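Local atomic coordinates of cellulase (Bacillus sp. BG-CS10, PDB entry 5E09), a protein that hydrolyses internal beta-1,4-glucosidic links of cellulose with a family 5 glycoside hydrolase barrel, probably aided by a C-terminal family 46 carbohydrate-binding module. Residues 356-370 with 388-401. Numbering follows the deposited sequence.
Sequences IRDQDIQLHLHGNEL and LAGDVLTMKADALT
Strands 359-364 and 392-395 run antiparallel, with Q359 opposite M395 and I361 opposite L393 as hydrogen-bonded pairs. Q359 N gives to M395 O and M395 N to Q359 O, both at 2.9 Å; in the second pair L393 N to I361 O is sound, but the return bond from I361 N is weak and bent (122°). L363 N to D391 O continues the ladder.

At the start of helix 397-403, D358 divides its carboxylate: OD1 takes the backbone N-H of A397 at 2.7 Å, nearly along the C-O axis, while OD2 meets K396 NZ at 3.1 Å in a salt bridge, on its syn side but 33° out of the carboxylate plane. With CG anti to the carbonyl carbon, chi1 -76° sets the carboxylate beside the K396 chain, which bends at chi2 and chi3 and points the same way; E387 is a second acid on that lysine. With an alanine in place of D358, the A397 N-H would probably lose this acceptor and K396 one of its two acids described here. In the next, non-hydrogen-bonded pair, T394 OG1 donates to D360 OD1 at 2.8 Å from above the carboxylate plane, and V392 CG1 lies beside the other oxygen.

I361, L393 and M395 (a selenomethionine) share the opposite face: I361 CD1 touches M395 CG (3.9 Å) and lies alongside L393, while L363 CD1 rests on L393 CB. At one end L388 CD1 sits against both L363 and L370; at the other, I356 CG2 packs on L400 CB of the helix.

The pair forms the middle of a four-stranded antiparallel sheet in the X2 module, flanked by strands 342-343 and 386-389. I361, L363 and L393 pack on F427, L400 on L429 and M395 on I415, joining this sheet to strands 425-432 and 410-419 of the neighbouring mixed sheet, as in a beta-sandwich.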
loop_
_atom_site.group_PDB
_atom_site.type_symbol
_atom_site.label_atom_id
_atom_site.label_comp_id
_atom_site.label_asym_id
_atom_site.label_seq_id
_atom_site.Cartn_x
_atom_site.Cartn_y
_atom_site.Cartn_z
ATOM N N ILE A 356 -28.607 -16.817 20.995
ATOM C CA ILE A 356 -27.978 -16.961 19.694
ATOM C C ILE A 356 -29.012 -17.279 18.626
ATOM O O ILE A 356 -29.758 -18.251 18.725
ATOM C CB ILE A 356 -26.888 -18.045 19.723
ATOM C CG1 ILE A 356 -25.715 -17.565 20.585
ATOM C CG2 ILE A 356 -26.420 -18.385 18.305
ATOM C CD1 ILE A 356 -24.648 -18.610 20.820
ATOM N N ARG A 357 -29.054 -16.442 17.601
ATOM C CA ARG A 357 -30.041 -16.586 16.545
ATOM C C ARG A 357 -29.374 -16.726 15.186
ATOM O O ARG A 357 -28.180 -16.455 15.052
ATOM C CB ARG A 357 -30.995 -15.387 16.563
ATOM C CG ARG A 357 -30.294 -14.050 16.377
ATOM C CD ARG A 357 -31.251 -12.866 16.489
ATOM N NE ARG A 357 -30.537 -11.622 16.231
ATOM C CZ ARG A 357 -30.302 -11.142 15.012
ATOM N NH1 ARG A 357 -30.722 -11.805 13.939
ATOM N NH2 ARG A 357 -29.635 -10.006 14.859
ATOM N N ASP A 358 -30.147 -17.171 14.195
ATOM C CA ASP A 358 -29.692 -17.230 12.807
ATOM C C ASP A 358 -29.110 -15.876 12.406
ATOM O O ASP A 358 -29.595 -14.839 12.860
ATOM C CB ASP A 358 -30.846 -17.601 11.865
ATOM C CG ASP A 358 -31.215 -19.087 11.911
ATOM O OD1 ASP A 358 -30.477 -19.894 12.518
ATOM O OD2 ASP A 358 -32.252 -19.451 11.318
ATOM N N GLN A 359 -28.078 -15.873 11.566
ATOM C CA GLN A 359 -27.467 -14.609 11.155
ATOM C C GLN A 359 -27.216 -14.551 9.657
ATOM O O GLN A 359 -26.625 -15.463 9.086
ATOM C CB GLN A 359 -26.151 -14.372 11.903
ATOM C CG GLN A 359 -26.302 -14.253 13.411
ATOM C CD GLN A 359 -25.665 -12.993 13.964
ATOM O OE1 GLN A 359 -24.802 -12.384 13.324
ATOM N NE2 GLN A 359 -26.093 -12.589 15.157
ATOM N N ASP A 360 -27.668 -13.470 9.031
ATOM C CA ASP A 360 -27.495 -13.280 7.594
ATOM C C ASP A 360 -26.211 -12.519 7.287
ATOM O O ASP A 360 -25.746 -11.716 8.097
ATOM C CB ASP A 360 -28.696 -12.540 7.001
ATOM C CG ASP A 360 -29.903 -13.444 6.807
ATOM O OD1 ASP A 360 -29.911 -14.562 7.366
ATOM O OD2 ASP A 360 -30.847 -13.037 6.097
ATOM N N ILE A 361 -25.650 -12.784 6.110
ATOM C CA ILE A 361 -24.369 -12.230 5.676
ATOM C C ILE A 361 -24.393 -11.995 4.174
ATOM O O ILE A 361 -24.590 -12.928 3.397
ATOM C CB ILE A 361 -23.180 -13.168 5.994
ATOM C CG1 ILE A 361 -23.108 -13.496 7.485
ATOM C CG2 ILE A 361 -21.875 -12.547 5.519
ATOM C CD1 ILE A 361 -22.387 -14.788 7.771
ATOM N N GLN A 362 -24.178 -10.752 3.763
ATOM C CA GLN A 362 -24.224 -10.414 2.349
ATOM C C GLN A 362 -22.907 -10.781 1.670
ATOM O O GLN A 362 -21.846 -10.266 2.018
ATOM C CB GLN A 362 -24.540 -8.925 2.165
ATOM C CG GLN A 362 -24.584 -8.459 0.718
ATOM C CD GLN A 362 -25.742 -9.061 -0.058
ATOM O OE1 GLN A 362 -25.544 -9.657 -1.119
ATOM N NE2 GLN A 362 -26.959 -8.905 0.465
ATOM N N LEU A 363 -22.986 -11.697 0.712
ATOM C CA LEU A 363 -21.839 -12.085 -0.090
ATOM C C LEU A 363 -21.744 -11.198 -1.328
ATOM O O LEU A 363 -22.760 -10.725 -1.833
ATOM C CB LEU A 363 -21.950 -13.555 -0.500
ATOM C CG LEU A 363 -21.170 -14.623 0.267
ATOM C CD1 LEU A 363 -21.152 -14.357 1.771
ATOM C CD2 LEU A 363 -21.765 -15.999 -0.040
ATOM N N HIS A 364 -20.523 -10.958 -1.796
ATOM C CA HIS A 364 -20.300 -10.340 -3.099
ATOM C C HIS A 364 -19.620 -11.374 -3.970
ATOM O O HIS A 364 -18.402 -11.524 -3.916
ATOM C CB HIS A 364 -19.427 -9.083 -3.008
ATOM C CG HIS A 364 -19.871 -8.103 -1.970
ATOM N ND1 HIS A 364 -21.176 -7.662 -1.868
ATOM C CD2 HIS A 364 -19.182 -7.458 -1.001
ATOM C CE1 HIS A 364 -21.269 -6.803 -0.873
ATOM N NE2 HIS A 364 -20.072 -6.658 -0.330
ATOM N N LEU A 365 -20.407 -12.083 -4.768
ATOM C CA LEU A 365 -19.911 -13.265 -5.462
ATOM C C LEU A 365 -18.938 -12.926 -6.588
ATOM O O LEU A 365 -18.055 -13.725 -6.906
ATOM C CB LEU A 365 -21.088 -14.082 -6.002
ATOM C CG LEU A 365 -21.932 -14.736 -4.904
ATOM C CD1 LEU A 365 -23.148 -15.423 -5.497
ATOM C CD2 LEU A 365 -21.096 -15.721 -4.089
ATOM N N HIS A 366 -19.099 -11.742 -7.176
ATOM C CA HIS A 366 -18.235 -11.286 -8.267
ATOM C C HIS A 366 -18.140 -12.319 -9.393
ATOM O O HIS A 366 -17.057 -12.576 -9.922
ATOM C CB HIS A 366 -16.827 -10.957 -7.745
ATOM C CG HIS A 366 -16.790 -9.824 -6.763
ATOM N ND1 HIS A 366 -15.887 -9.772 -5.722
ATOM C CD2 HIS A 366 -17.538 -8.698 -6.673
ATOM C CE1 HIS A 366 -16.085 -8.663 -5.028
ATOM N NE2 HIS A 366 -17.078 -7.995 -5.584
ATOM N N GLY A 367 -19.274 -12.921 -9.742
ATOM C CA GLY A 367 -19.315 -13.889 -10.824
ATOM C C GLY A 367 -18.939 -15.304 -10.418
ATOM O O GLY A 367 -18.956 -16.215 -11.244
ATOM N N ASN A 368 -18.595 -15.495 -9.149
ATOM C CA ASN A 368 -18.262 -16.824 -8.647
ATOM C C ASN A 368 -19.463 -17.478 -7.989
ATOM O O ASN A 368 -20.531 -16.878 -7.895
ATOM C CB ASN A 368 -17.099 -16.756 -7.654
ATOM C CG ASN A 368 -15.807 -16.316 -8.304
ATOM O OD1 ASN A 368 -15.546 -16.638 -9.462
ATOM N ND2 ASN A 368 -14.989 -15.568 -7.561
ATOM N N GLU A 369 -19.278 -18.712 -7.533
ATOM C CA GLU A 369 -20.334 -19.461 -6.865
ATOM C C GLU A 369 -19.820 -20.062 -5.561
ATOM O O GLU A 369 -18.708 -20.586 -5.515
ATOM C CB GLU A 369 -20.865 -20.573 -7.776
ATOM C CG GLU A 369 -21.347 -20.113 -9.149
ATOM C CD GLU A 369 -22.664 -19.358 -9.097
ATOM O OE1 GLU A 369 -23.290 -19.296 -8.016
ATOM O OE2 GLU A 369 -23.063 -18.806 -10.143
ATOM N N LEU A 370 -20.626 -19.979 -4.506
ATOM C CA LEU A 370 -20.310 -20.643 -3.250
ATOM C C LEU A 370 -20.432 -22.150 -3.440
ATOM O O LEU A 370 -21.405 -22.618 -4.042
ATOM C CB LEU A 370 -21.243 -20.175 -2.135
ATOM C CG LEU A 370 -20.991 -20.765 -0.747
ATOM C CD1 LEU A 370 -19.745 -20.155 -0.112
ATOM C CD2 LEU A 370 -22.209 -20.582 0.149
ATOM N N LEU A 388 -28.071 -20.865 1.867
ATOM C CA LEU A 388 -27.726 -19.802 0.932
ATOM C C LEU A 388 -28.918 -19.407 0.070
ATOM O O LEU A 388 -29.357 -20.184 -0.771
ATOM C CB LEU A 388 -26.561 -20.220 0.033
ATOM C CG LEU A 388 -26.093 -19.132 -0.942
ATOM C CD1 LEU A 388 -25.213 -18.098 -0.227
ATOM C CD2 LEU A 388 -25.375 -19.719 -2.150
ATOM N N ALA A 389 -29.434 -18.198 0.272
ATOM C CA ALA A 389 -30.489 -17.671 -0.592
ATOM C C ALA A 389 -29.909 -16.627 -1.539
ATOM O O ALA A 389 -29.645 -15.494 -1.136
ATOM C CB ALA A 389 -31.630 -17.076 0.239
ATOM N N GLY A 390 -29.705 -17.022 -2.788
ATOM C CA GLY A 390 -29.138 -16.103 -3.741
ATOM C C GLY A 390 -27.665 -15.893 -3.461
ATOM O O GLY A 390 -26.818 -16.689 -3.865
ATOM N N ASP A 391 -27.366 -14.797 -2.774
ATOM C CA ASP A 391 -26.000 -14.411 -2.474
ATOM C C ASP A 391 -25.956 -14.101 -0.994
ATOM O O ASP A 391 -24.957 -13.599 -0.477
ATOM C CB ASP A 391 -25.593 -13.183 -3.288
ATOM C CG ASP A 391 -26.468 -11.978 -3.001
ATOM O OD1 ASP A 391 -27.390 -12.096 -2.168
ATOM O OD2 ASP A 391 -26.231 -10.913 -3.609
ATOM N N VAL A 392 -27.061 -14.392 -0.319
ATOM C CA VAL A 392 -27.172 -14.098 1.095
ATOM C C VAL A 392 -26.915 -15.406 1.840
ATOM O O VAL A 392 -27.656 -16.378 1.687
ATOM C CB VAL A 392 -28.569 -13.566 1.458
ATOM C CG1 VAL A 392 -28.676 -13.337 2.958
ATOM C CG2 VAL A 392 -28.863 -12.285 0.693
ATOM N N LEU A 393 -25.862 -15.417 2.649
ATOM C CA LEU A 393 -25.483 -16.574 3.446
ATOM C C LEU A 393 -26.079 -16.524 4.851
ATOM O O LEU A 393 -25.906 -15.552 5.563
ATOM C CB LEU A 393 -23.958 -16.659 3.538
ATOM C CG LEU A 393 -23.374 -17.730 4.457
ATOM C CD1 LEU A 393 -23.678 -19.125 3.910
ATOM C CD2 LEU A 393 -21.875 -17.527 4.639
ATOM N N THR A 394 -26.762 -17.578 5.267
ATOM C CA THR A 394 -27.248 -17.642 6.635
ATOM C C THR A 394 -26.495 -18.683 7.463
ATOM O O THR A 394 -26.439 -19.864 7.092
ATOM C CB THR A 394 -28.750 -17.963 6.679
ATOM O OG1 THR A 394 -29.474 -16.973 5.937
ATOM C CG2 THR A 394 -29.246 -17.983 8.121
HETATM N N MSE A 395 -25.906 -18.232 8.573
HETATM C CA MSE A 395 -25.384 -19.137 9.597
HETATM C C MSE A 395 -26.509 -19.509 10.554
HETATM O O MSE A 395 -27.150 -18.633 11.150
HETATM C CB MSE A 395 -24.224 -18.508 10.381
HETATM C CG MSE A 395 -23.006 -18.183 9.546
HETATM SE SE MSE A 395 -22.361 -19.707 8.513
HETATM C CE MSE A 395 -22.218 -21.002 9.964
ATOM N N LYS A 396 -26.744 -20.808 10.701
ATOM C CA LYS A 396 -27.810 -21.287 11.564
ATOM C C LYS A 396 -27.401 -21.177 13.029
ATOM O O LYS A 396 -26.228 -21.338 13.370
ATOM C CB LYS A 396 -28.180 -22.733 11.217
ATOM C CG LYS A 396 -28.521 -22.958 9.743
ATOM C CD LYS A 396 -29.795 -22.241 9.335
ATOM C CE LYS A 396 -30.979 -22.703 10.170
ATOM N NZ LYS A 396 -32.273 -22.117 9.718
ATOM N N ALA A 397 -28.384 -20.914 13.885
ATOM C CA ALA A 397 -28.157 -20.668 15.307
ATOM C C ALA A 397 -27.462 -21.826 16.026
ATOM O O ALA A 397 -26.677 -21.609 16.948
ATOM C CB ALA A 397 -29.479 -20.357 15.989
ATOM N N ASP A 398 -27.754 -23.054 15.615
ATOM C CA ASP A 398 -27.153 -24.220 16.257
ATOM C C ASP A 398 -25.673 -24.364 15.905
ATOM O O ASP A 398 -24.870 -24.765 16.747
ATOM C CB ASP A 398 -27.912 -25.488 15.875
ATOM C CG ASP A 398 -29.342 -25.476 16.370
ATOM O OD1 ASP A 398 -29.595 -24.870 17.434
ATOM O OD2 ASP A 398 -30.212 -26.066 15.693
ATOM N N ALA A 399 -25.312 -24.042 14.666
ATOM C CA ALA A 399 -23.909 -24.063 14.260
ATOM C C ALA A 399 -23.106 -23.014 15.041
ATOM O O ALA A 399 -22.032 -23.301 15.574
ATOM C CB ALA A 399 -23.786 -23.830 12.768
ATOM N N LEU A 400 -23.644 -21.801 15.109
ATOM C CA LEU A 400 -23.012 -20.733 15.870
ATOM C C LEU A 400 -22.867 -21.148 17.330
ATOM O O LEU A 400 -21.800 -20.992 17.919
ATOM C CB LEU A 400 -23.815 -19.436 15.749
ATOM C CG LEU A 400 -23.882 -18.875 14.324
ATOM C CD1 LEU A 400 -24.893 -17.746 14.215
ATOM C CD2 LEU A 400 -22.511 -18.408 13.873
ATOM N N THR A 401 -23.930 -21.707 17.901
ATOM C CA THR A 401 -23.883 -22.188 19.277
ATOM C C THR A 401 -22.761 -23.206 19.470
ATOM O O THR A 401 -21.947 -23.081 20.385
ATOM C CB THR A 401 -25.221 -22.821 19.699
ATOM O OG1 THR A 401 -26.234 -21.813 19.713
ATOM C CG2 THR A 401 -25.119 -23.438 21.094
#